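Local atomic coordinates of NAD-dependent aldehyde dehydrogenase (PDB entry 5UJU), a protein that probably oxidises aldehydes to carboxylic acids with NAD+ as electron acceptor. Residues G47-G50 and N51-E55; F135-A138 and Y139-M142; S123-I126 and L127-N131. All blocks are in the same frame, centred on the assembly; numbering follows the deposited sequence.

Contact 1. Residues G47-G50 and N51-E55; sequences GESG and NADGE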
# COMPACT_ATOMS: atom_id res chain seq x y z
N GLY A 47 16.18 18.33 32.79
CA GLY A 47 16.74 19.50 33.46
C GLY A 47 15.86 19.99 34.59
O GLY A 47 14.63 19.86 34.56
N GLU A 48 16.51 20.59 35.60
CA GLU A 48 15.78 21.09 36.76
C GLU A 48 14.83 22.23 36.40
O GLU A 48 13.79 22.39 37.04
CB GLU A 48 16.77 21.55 37.84
N SER A 49 15.16 23.01 35.37
CA SER A 49 14.28 24.08 34.90
C SER A 49 13.54 23.70 33.63
O SER A 49 13.05 24.58 32.91
CB SER A 49 15.07 25.37 34.70
OG SER A 49 15.93 25.27 33.57
N GLY A 50 13.44 22.40 33.33
CA GLY A 50 12.76 21.97 32.12
C GLY A 50 11.33 22.46 32.03
O GLY A 50 10.91 23.02 31.01
N ASN A 51 10.55 22.27 33.09
CA ASN A 51 9.16 22.71 33.09
C ASN A 51 9.07 24.23 32.96
O ASN A 51 8.37 24.75 32.08
CB ASN A 51 8.47 22.22 34.37
CG ASN A 51 6.95 22.21 34.26
OD1 ASN A 51 6.29 21.30 34.77
ND2 ASN A 51 6.39 23.24 33.68
N ALA A 52 9.80 24.95 33.81
CA ALA A 52 9.75 26.41 33.80
C ALA A 52 10.16 26.97 32.44
O ALA A 52 9.51 27.89 31.92
CB ALA A 52 10.63 26.98 34.91
N ASP A 53 11.25 26.46 31.87
CA ASP A 53 11.68 26.92 30.55
C ASP A 53 10.64 26.59 29.49
O ASP A 53 10.39 27.39 28.57
CB ASP A 53 13.02 26.29 30.17
CG ASP A 53 14.14 26.69 31.10
OD1 ASP A 53 13.97 27.65 31.88
OD2 ASP A 53 15.20 26.02 31.05
N GLY A 54 10.04 25.40 29.57
CA GLY A 54 9.00 25.06 28.62
C GLY A 54 7.82 26.00 28.72
O GLY A 54 7.31 26.47 27.70
N GLU A 55 7.38 26.29 29.95
CA GLU A 55 6.24 27.18 30.12
C GLU A 55 6.56 28.58 29.62
O GLU A 55 5.71 29.24 29.01
CB GLU A 55 5.78 27.21 31.58
CG GLU A 55 4.47 28.02 31.77
CD GLU A 55 3.96 28.07 33.22
OE1 GLU A 55 4.63 27.54 34.13
OE2 GLU A 55 2.87 28.65 33.45
O HOH W 1 11.91 20.55 34.89
O HOH W 2 11.09 23.55 36.18
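S49 and D53 meet through their side chains where a type I beta turn from G47 to G50 runs into the start of helix 50-60. The S49 hydroxyl donates to D53, with OG 2.7 Å from OD2. It reaches that oxygen from above the carboxylate plane, about 45° out of it. Two torsions bring the groups together: S49 places OG between its own N and carbonyl carbon (chi1 71°), while D53 carries CG beside its backbone N (chi1 -63°), turned back toward the start of the helix.

Backbone bonds supply the second kind of interaction. D53 N binds S49 O at 2.8 Å, and G54 N follows with G50 O at 2.9 Å. The turn itself is closed by G50 N and G47 O, and G47 sits at positive phi as the chain leaves helix 43-46.

Water provides the third. Water 1 donates to G47 O and accepts from N51 N, with N51 N 2.8 Å from the water oxygen. Water 2 links E48 O to A52 N in the same way, its oxygen 3.0 Å from A52 N. The side-chain amide of N51 is directed elsewhere, ND2 probably hydrogen-bonding the hydroxyl of Y139 on helix 134-145.

S49 stands at the N-cap position, yet its hydroxyl holds a carboxylate and caps no backbone N-H. Two of the first amides of the helix, those of N51 and A52, are satisfied by solvent instead, and the D53 carboxylate close to this N-terminal end would probably be favoured in its ionised form by the helix dipole.

Contact 2. Residues F135-A138 and Y139-M142; sequences FEIA and YSVM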
# COMPACT_ATOMS: atom_id res chain seq x y z
N PHE A 135 8.42 20.02 26.96
CA PHE A 135 7.65 20.84 27.88
C PHE A 135 6.93 21.97 27.14
O PHE A 135 5.75 22.23 27.40
CB PHE A 135 8.54 21.39 28.98
CG PHE A 135 8.80 20.41 30.09
CD1 PHE A 135 7.83 20.16 31.05
CD2 PHE A 135 10.02 19.75 30.18
CE1 PHE A 135 8.06 19.25 32.07
CE2 PHE A 135 10.26 18.85 31.20
CZ PHE A 135 9.27 18.60 32.14
N GLU A 136 7.63 22.65 26.23
CA GLU A 136 6.98 23.68 25.42
C GLU A 136 5.82 23.10 24.62
O GLU A 136 4.74 23.70 24.54
CB GLU A 136 7.99 24.33 24.48
CG GLU A 136 7.37 25.25 23.45
CD GLU A 136 8.38 25.75 22.41
OE1 GLU A 136 9.52 25.29 22.41
OE2 GLU A 136 8.01 26.63 21.61
N ILE A 137 6.03 21.93 24.01
CA ILE A 137 4.98 21.26 23.26
C ILE A 137 3.84 20.81 24.19
O ILE A 137 2.66 20.91 23.84
CB ILE A 137 5.59 20.09 22.47
CG1 ILE A 137 6.52 20.64 21.37
CG2 ILE A 137 4.51 19.21 21.85
CD1 ILE A 137 7.35 19.58 20.66
N ALA A 138 4.17 20.33 25.39
CA ALA A 138 3.12 19.89 26.30
C ALA A 138 2.14 21.03 26.61
O ALA A 138 0.92 20.84 26.55
CB ALA A 138 3.73 19.35 27.59
N TYR A 139 2.66 22.21 26.94
CA TYR A 139 1.78 23.34 27.22
C TYR A 139 0.95 23.74 26.01
O TYR A 139 -0.22 24.10 26.14
CB TYR A 139 2.60 24.53 27.74
CG TYR A 139 2.99 24.36 29.19
CD1 TYR A 139 2.03 24.40 30.18
CD2 TYR A 139 4.32 24.17 29.56
CE1 TYR A 139 2.36 24.25 31.52
CE2 TYR A 139 4.67 24.02 30.90
CZ TYR A 139 3.68 24.05 31.88
OH TYR A 139 4.00 23.90 33.21
N SER A 140 1.53 23.66 24.81
CA SER A 140 0.75 24.03 23.62
C SER A 140 -0.37 23.03 23.36
O SER A 140 -1.43 23.42 22.86
CB SER A 140 1.66 24.12 22.40
OG SER A 140 2.08 22.84 21.94
N VAL A 141 -0.15 21.75 23.68
CA VAL A 141 -1.20 20.75 23.55
C VAL A 141 -2.28 20.96 24.61
O VAL A 141 -3.49 20.91 24.31
CB VAL A 141 -0.57 19.34 23.61
CG1 VAL A 141 -1.63 18.25 23.89
CG2 VAL A 141 0.19 19.06 22.29
N MET A 142 -1.86 21.22 25.85
CA MET A 142 -2.80 21.46 26.94
C MET A 142 -3.77 22.58 26.60
O MET A 142 -4.99 22.43 26.75
CB MET A 142 -2.03 21.77 28.22
CG MET A 142 -2.90 22.13 29.42
SD MET A 142 -1.93 22.46 30.91
CE MET A 142 -3.23 23.05 32.00
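Y139 lies against the main chain of F135 one turn earlier on helix 134-145, an alpha-helix of the aldehyde dehydrogenase fold. The tyrosine ring leans back along the helix because CG is set beside its own backbone N (chi1 -78°). This brings CD2 to 3.2 Å from F135 O, the same carbonyl that accepts the backbone N-H of Y139. The carbonyl approaches the ring obliquely. Both aromatic side chains reach helix 149-156: F135 meets the ring of F153 and also touches F149, whose ring Y139 meets too. The tyrosine hydroxyl has its partner in N51.

The S140 hydroxyl folds back onto the backbone of the preceding turn. Its OG occupies the position between N and the carbonyl carbon (chi1 73°) and donates to I137 O at 2.8 Å. The hydroxyl comes in from well off the C=O direction, at a C=O...OG angle of 117°. V141 N donates to that oxygen too, at 2.9 Å, so the I137 carbonyl is gripped by two donors, and the buried serine hydroxyl finds its acceptor without leaving the helix.

E136 points away from the following turn and takes its charge to R252, in a salt bridge, and to H61, in a hydrogen bond. R252 belongs to helix 245-260 and H61 follows helix 50-60, so E136 bridges to both. The extended chain of M142 also ends away from the preceding turn, against Y84 and F431.

V141 completes the local packing. Its CG2 branch sits beside the backbone N, facing the preceding turn, and rests 3.5 Å from I137 O and 4.3 Å from I137 CG2.

Contact 3. Residues S123-I126 and L127-N131; sequences SLEI and LARLN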
# COMPACT_ATOMS: atom_id res chain seq x y z
N SER A 123 15.29 13.13 9.91
CA SER A 123 14.11 12.79 10.71
C SER A 123 14.49 12.49 12.16
O SER A 123 13.83 12.96 13.09
CB SER A 123 13.36 11.62 10.09
OG SER A 123 12.75 12.02 8.88
N LEU A 124 15.54 11.70 12.37
CA LEU A 124 15.91 11.33 13.73
C LEU A 124 16.41 12.52 14.52
O LEU A 124 16.18 12.62 15.73
CB LEU A 124 16.95 10.22 13.72
CG LEU A 124 16.49 8.93 13.03
CD1 LEU A 124 17.64 7.92 12.85
CD2 LEU A 124 15.32 8.32 13.77
N GLU A 125 17.10 13.44 13.85
CA GLU A 125 17.56 14.65 14.52
C GLU A 125 16.40 15.55 14.89
O GLU A 125 16.38 16.13 15.98
CB GLU A 125 18.57 15.39 13.63
CG GLU A 125 19.01 16.75 14.16
CD GLU A 125 19.82 16.69 15.45
OE1 GLU A 125 20.39 15.62 15.77
OE2 GLU A 125 19.90 17.73 16.13
N ILE A 126 15.41 15.70 14.00
CA ILE A 126 14.22 16.46 14.34
C ILE A 126 13.57 15.87 15.60
O ILE A 126 13.22 16.60 16.53
CB ILE A 126 13.23 16.48 13.16
CG1 ILE A 126 13.82 17.24 11.95
CG2 ILE A 126 11.86 17.04 13.62
CD1 ILE A 126 13.01 17.08 10.67
N LEU A 127 13.43 14.54 15.65
CA LEU A 127 12.82 13.88 16.81
C LEU A 127 13.59 14.15 18.10
O LEU A 127 12.99 14.37 19.16
CB LEU A 127 12.69 12.38 16.56
CG LEU A 127 11.66 12.04 15.47
CD1 LEU A 127 11.51 10.54 15.25
CD2 LEU A 127 10.34 12.65 15.86
N ALA A 128 14.93 14.15 18.02
CA ALA A 128 15.73 14.46 19.19
C ALA A 128 15.41 15.86 19.70
O ALA A 128 15.26 16.08 20.90
CB ALA A 128 17.22 14.33 18.86
N ARG A 129 15.28 16.83 18.78
CA ARG A 129 15.00 18.20 19.19
C ARG A 129 13.56 18.35 19.66
O ARG A 129 13.29 19.14 20.57
CB ARG A 129 15.30 19.15 18.03
CG ARG A 129 16.74 19.07 17.54
CD ARG A 129 17.17 20.30 16.76
NE ARG A 129 18.50 20.13 16.18
CZ ARG A 129 19.11 21.03 15.42
NH1 ARG A 129 18.52 22.20 15.15
NH2 ARG A 129 20.31 20.78 14.93
N LEU A 130 12.64 17.62 19.06
CA LEU A 130 11.27 17.67 19.56
C LEU A 130 11.21 17.17 21.00
O LEU A 130 10.54 17.78 21.84
CB LEU A 130 10.35 16.85 18.65
CG LEU A 130 10.11 17.37 17.24
CD1 LEU A 130 9.29 16.35 16.47
CD2 LEU A 130 9.39 18.70 17.30
N ASN A 131 11.95 16.10 21.31
CA ASN A 131 11.99 15.62 22.69
C ASN A 131 12.50 16.70 23.64
O ASN A 131 11.95 16.90 24.72
CB ASN A 131 12.84 14.36 22.82
CG ASN A 131 12.77 13.76 24.21
OD1 ASN A 131 13.78 13.58 24.87
ND2 ASN A 131 11.56 13.44 24.65
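An i to i+4 salt bridge between E125 and R129 marks one side of the long helix 97-132, part of the aldehyde dehydrogenase fold. The glutamate chain bends at its second torsion (chi2 66°), bringing its carboxylate round toward the next turn, while the arginine runs extended from CG to NE. R129 NE donates to E125 OE2 at 2.8 Å in a fairly straight bond of 162°. OE2 accepts with its anti lone pair and lies at the guanidinium edge, close to its plane. Carboxylate and guanidinium planes stand almost perpendicular, 88° apart; OE2 alone meets the guanidinium, receiving the N-H of NE and, weakly, one of NH2.

The other oxygen, E125 OE1, is held by K16 and H17, and R129 NH2 also bridges to E260 on helix 245-260. With partners on both residues, the pair belongs to a small network of charges that joins this helix to its neighbours, and the nearby positive groups probably favour an ionised E125.

I126 and L130 pack side by side and point the same way, next to F226 and Y222 respectively on helix 217-230. L130 carries CG beside its backbone N, 3.3 Å from I126 O, and its CD1 methyl meets I126 CG2 at 3.9 Å.

How the contacts relate
Along the chain the order is contact 1, contact 3, contact 2. Contact 1 opens helix 50-60, contact 3 lies near the end of helix 97-132, and contact 2 follows on helix 134-145. Contacts 1 and 2 have centres about 12 Å apart and touch: a probable N51-Y139 hydrogen bond, with E55 packing on Y139 and N51 on F135, joins the surface contact 1 to the buried contact 2. Contacts 2 and 3, with centres about 16 Å apart, meet more lightly where I137 CD1 packs on L130 O. Contacts 1 and 3 do not touch, being about 9 Å apart at their nearest atoms. Helix 134-145 thus links helix 50-60 to the long helix 97-132.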